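M152 protein (PDB 4G59) probably acts as an MHC class I-like viral immunoevasin that binds host RAE-1 proteins, ligands of NKG2D, and retains class I molecules. Local coordinates at residues V110-M113 and L119-Y122; A177-R182 and T256-T261. All coordinates share one frame; numbering follows the deposited sequence.

Contact 1 (V110-M113 and L119-Y122); sequences VLQM and LTRY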
# COMPACT_ATOMS: atom_id res chain seq x y z
N VAL B 110 -3.81 -0.02 -21.01
CA VAL B 110 -4.56 0.64 -19.95
C VAL B 110 -5.28 -0.38 -19.08
O VAL B 110 -6.06 -1.20 -19.59
CB VAL B 110 -5.55 1.68 -20.51
CG1 VAL B 110 -6.21 2.49 -19.40
CG2 VAL B 110 -4.83 2.60 -21.49
N LEU B 111 -5.02 -0.34 -17.78
CA LEU B 111 -5.74 -1.19 -16.84
C LEU B 111 -6.65 -0.36 -15.94
O LEU B 111 -6.29 0.76 -15.57
CB LEU B 111 -4.77 -1.99 -15.98
CG LEU B 111 -3.86 -2.98 -16.68
CD1 LEU B 111 -2.83 -3.51 -15.69
CD2 LEU B 111 -4.69 -4.10 -17.22
N GLN B 112 -7.80 -0.91 -15.59
CA GLN B 112 -8.76 -0.26 -14.70
C GLN B 112 -9.01 -1.22 -13.55
O GLN B 112 -9.33 -2.39 -13.78
CB GLN B 112 -10.09 0.00 -15.44
CG GLN B 112 -11.12 0.85 -14.67
CD GLN B 112 -12.49 0.91 -15.38
OE1 GLN B 112 -12.63 0.46 -16.52
NE2 GLN B 112 -13.49 1.44 -14.69
N MET B 113 -8.84 -0.73 -12.31
CA MET B 113 -9.11 -1.57 -11.15
C MET B 113 -10.08 -0.93 -10.16
O MET B 113 -10.03 0.28 -9.90
CB MET B 113 -7.82 -1.97 -10.42
CG MET B 113 -6.86 -2.79 -11.25
SD MET B 113 -5.65 -1.75 -12.10
CE MET B 113 -4.24 -2.87 -12.08
N LEU B 119 -10.88 -4.87 -13.79
CA LEU B 119 -12.10 -4.97 -14.59
C LEU B 119 -11.86 -5.00 -16.10
O LEU B 119 -12.52 -5.76 -16.81
CB LEU B 119 -13.02 -3.80 -14.29
CG LEU B 119 -13.15 -3.36 -12.84
CD1 LEU B 119 -13.93 -2.06 -12.75
CD2 LEU B 119 -13.80 -4.45 -12.02
N THR B 120 -10.95 -4.16 -16.59
CA THR B 120 -10.73 -4.03 -18.02
C THR B 120 -9.25 -3.89 -18.41
O THR B 120 -8.47 -3.24 -17.69
CB THR B 120 -11.47 -2.81 -18.59
OG1 THR B 120 -11.05 -1.62 -17.91
CG2 THR B 120 -12.97 -2.94 -18.43
N ARG B 121 -8.88 -4.49 -19.54
CA ARG B 121 -7.56 -4.27 -20.14
C ARG B 121 -7.74 -3.72 -21.56
O ARG B 121 -8.36 -4.37 -22.41
CB ARG B 121 -6.74 -5.56 -20.18
CG ARG B 121 -5.26 -5.30 -20.40
CD ARG B 121 -4.49 -6.47 -21.01
NE ARG B 121 -4.55 -7.69 -20.22
CZ ARG B 121 -5.30 -8.74 -20.53
NH1 ARG B 121 -6.05 -8.71 -21.63
NH2 ARG B 121 -5.30 -9.82 -19.76
N TYR B 122 -7.20 -2.53 -21.81
CA TYR B 122 -7.30 -1.90 -23.12
C TYR B 122 -5.94 -1.89 -23.81
O TYR B 122 -4.97 -1.29 -23.30
CB TYR B 122 -7.87 -0.48 -23.01
CG TYR B 122 -7.82 0.34 -24.27
CD1 TYR B 122 -8.39 -0.12 -25.46
CD2 TYR B 122 -7.23 1.60 -24.28
CE1 TYR B 122 -8.35 0.63 -26.61
CE2 TYR B 122 -7.19 2.37 -25.45
CZ TYR B 122 -7.75 1.87 -26.60
OH TYR B 122 -7.72 2.62 -27.75
O HOH W 1 -8.64 -0.65 -19.13

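Contact 2 (A177-R182 and T256-T261); sequences AMDNPR and TGWYAT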
# COMPACT_ATOMS: atom_id res chain seq x y z
N ALA B 177 23.06 4.63 -12.30
CA ALA B 177 24.34 5.28 -11.91
C ALA B 177 24.55 5.43 -10.42
O ALA B 177 25.69 5.45 -9.96
CB ALA B 177 24.49 6.68 -12.60
N MET B 178 23.47 5.59 -9.65
CA MET B 178 23.63 5.87 -8.22
C MET B 178 23.59 4.58 -7.46
O MET B 178 23.93 4.54 -6.28
CB MET B 178 22.50 6.74 -7.68
CG MET B 178 22.35 8.10 -8.30
SD MET B 178 21.24 9.13 -7.33
CE MET B 178 19.99 7.95 -6.85
N ASP B 179 23.16 3.52 -8.13
CA ASP B 179 22.88 2.25 -7.46
C ASP B 179 24.15 1.56 -6.99
O ASP B 179 24.90 0.99 -7.77
CB ASP B 179 22.06 1.33 -8.38
CG ASP B 179 22.04 -0.11 -7.91
OD1 ASP B 179 21.89 -0.35 -6.69
OD2 ASP B 179 22.17 -0.99 -8.77
N ASN B 180 24.34 1.60 -5.69
CA ASN B 180 25.49 1.02 -5.06
C ASN B 180 25.06 0.40 -3.74
O ASN B 180 24.77 1.12 -2.80
CB ASN B 180 26.52 2.12 -4.81
CG ASN B 180 27.81 1.58 -4.22
OD1 ASN B 180 27.81 0.57 -3.51
ND2 ASN B 180 28.91 2.26 -4.51
N PRO B 181 25.07 -0.94 -3.67
CA PRO B 181 24.60 -1.68 -2.48
C PRO B 181 25.34 -1.24 -1.22
O PRO B 181 24.79 -1.41 -0.12
CB PRO B 181 25.00 -3.13 -2.78
CG PRO B 181 25.43 -3.18 -4.21
CD PRO B 181 25.80 -1.79 -4.62
N ARG B 182 26.56 -0.72 -1.36
CA ARG B 182 27.35 -0.32 -0.19
C ARG B 182 26.93 1.04 0.32
O ARG B 182 27.30 1.41 1.43
CB ARG B 182 28.86 -0.39 -0.47
CG ARG B 182 29.28 -1.78 -0.93
CD ARG B 182 30.77 -1.95 -1.24
NE ARG B 182 31.04 -3.39 -1.32
CZ ARG B 182 30.74 -4.15 -2.36
NH1 ARG B 182 30.16 -3.62 -3.44
NH2 ARG B 182 31.01 -5.45 -2.32
N THR B 256 19.15 -4.76 -10.72
CA THR B 256 20.43 -4.49 -11.37
C THR B 256 21.45 -5.61 -11.18
O THR B 256 22.56 -5.54 -11.72
CB THR B 256 21.03 -3.17 -10.91
OG1 THR B 256 21.29 -3.24 -9.51
CG2 THR B 256 20.07 -2.06 -11.19
N GLY B 257 21.08 -6.64 -10.43
CA GLY B 257 21.86 -7.87 -10.46
C GLY B 257 22.70 -8.20 -9.25
O GLY B 257 23.35 -9.24 -9.19
N TRP B 258 22.70 -7.32 -8.26
CA TRP B 258 23.33 -7.62 -7.00
C TRP B 258 22.29 -8.09 -5.97
O TRP B 258 21.10 -7.79 -6.12
CB TRP B 258 24.08 -6.39 -6.49
CG TRP B 258 23.20 -5.21 -6.16
CD1 TRP B 258 22.93 -4.13 -6.97
CD2 TRP B 258 22.52 -4.96 -4.92
NE1 TRP B 258 22.12 -3.25 -6.30
CE2 TRP B 258 21.86 -3.73 -5.04
CE3 TRP B 258 22.41 -5.67 -3.72
CZ2 TRP B 258 21.09 -3.18 -4.01
CZ3 TRP B 258 21.65 -5.13 -2.68
CH2 TRP B 258 21.00 -3.90 -2.84
N TYR B 259 22.73 -8.83 -4.96
CA TYR B 259 21.88 -9.11 -3.81
C TYR B 259 22.71 -9.12 -2.55
O TYR B 259 23.92 -9.38 -2.60
CB TYR B 259 21.10 -10.41 -3.98
CG TYR B 259 21.92 -11.67 -4.02
CD1 TYR B 259 22.17 -12.41 -2.87
CD2 TYR B 259 22.42 -12.16 -5.23
CE1 TYR B 259 22.91 -13.58 -2.91
CE2 TYR B 259 23.16 -13.33 -5.27
CZ TYR B 259 23.40 -14.03 -4.11
OH TYR B 259 24.14 -15.19 -4.17
N ALA B 260 22.07 -8.82 -1.41
CA ALA B 260 22.77 -8.81 -0.14
C ALA B 260 22.09 -9.75 0.84
O ALA B 260 20.86 -9.85 0.88
CB ALA B 260 22.81 -7.40 0.43
N THR B 261 22.89 -10.45 1.64
CA THR B 261 22.32 -11.26 2.70
C THR B 261 22.53 -10.48 3.98
O THR B 261 23.60 -9.85 4.17
CB THR B 261 23.00 -12.64 2.80
OG1 THR B 261 24.40 -12.45 3.03
CG2 THR B 261 22.83 -13.41 1.52

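Contact 1 (V110-M113 and L119-Y122)
L119, one residue before the partner of Q112, gives its N to O of Q112 in a 2.9 Å hydrogen bond. At T120 the strands spread slightly, and the return bond from N of Q112 to O of T120 lengthens to 3.2 Å and bends to 151°. The T120 hydroxyl is set between its own N and carbonyl carbon (chi1 58°), which brings OG1 over the neighbouring strand, 3.1 Å from CB of Q112. There OG1 meets a water that donates to it at 2.9 Å and also lies 2.7 Å from O of V110. I145 of helix 142-148 packs against Q112 and T120. R121 turns to the opposite face; its CG lies alongside CD2 of L111 at 3.4 Å, the two chains running out the same way, while its guanidinium goes on to a salt bridge with E129. Y122 closes a hydrogen-bonded pair with V110, N to O in both directions and nearly straight (171°). Beside that pair, CG2 of V110 meets the edge of the tyrosine ring at CD2, 3.8 Å away. This is a beta hairpin of strands 106-114 and 117-123, irregular at L119, in the antiparallel floor of an MHC class I-like platform.

Contact 2 (A177-R182 and T256-T261)
D179 and P181 come up opposite T256 and W258 with their backbones well apart, CA of P181 standing 7.6 Å from CA of W258, so side chains make the junction. D179 is the first residue to leave helical geometry after helix 161-178, and its carboxylate reaches across with both oxygens in use. OD1 offers its syn lone pair to the indole, taking a 2.9 Å bond from NE1 of W258 that is somewhat bent (147°), the oxygen lying a little out of the ring plane. OD2 accepts from OG1 of T256 at 2.5 Å, a length whose exact value is doubtful, and also forms a salt bridge with R14. The buried negative charge thus has three donors around it, which would be expected to favour the ionised form. The W258 side chain is swung between its own N and carbonyl carbon (chi1 65°), laying the indole beneath P181. CG of P181 sits 3.5 Å from the centroid of the five-membered ring, almost on its normal, as a CH-pi contact; CB lies farther along, 3.7 Å from CE3 over the six-membered ring. An Asx turn, N of R182 to OD1 of N180, spans this proline. The junction ties the loop leaving helix 161-178 to the segment running into strand 258-264, with I9 of the adjacent strand 5-11 also packing on P181.

In the fold
The contacts lie on opposite sides of the chain's centre, their own centres about 34 Å apart, and share no helix or strand. Contact 1 is local: two strands joined by a short turn, held mainly by backbone hydrogen bonds, partly buried, with one face turned to a helix and a charged arginine on the other. Contact 2 is wholly buried among its touching residues and unites segments 74 residues apart without a backbone bond, relying on a carboxylate, an indole and a proline. The difference follows from place: one builds the sheet of the platform, the other fastens the end of a platform helix to the second, probably immunoglobulin-like part.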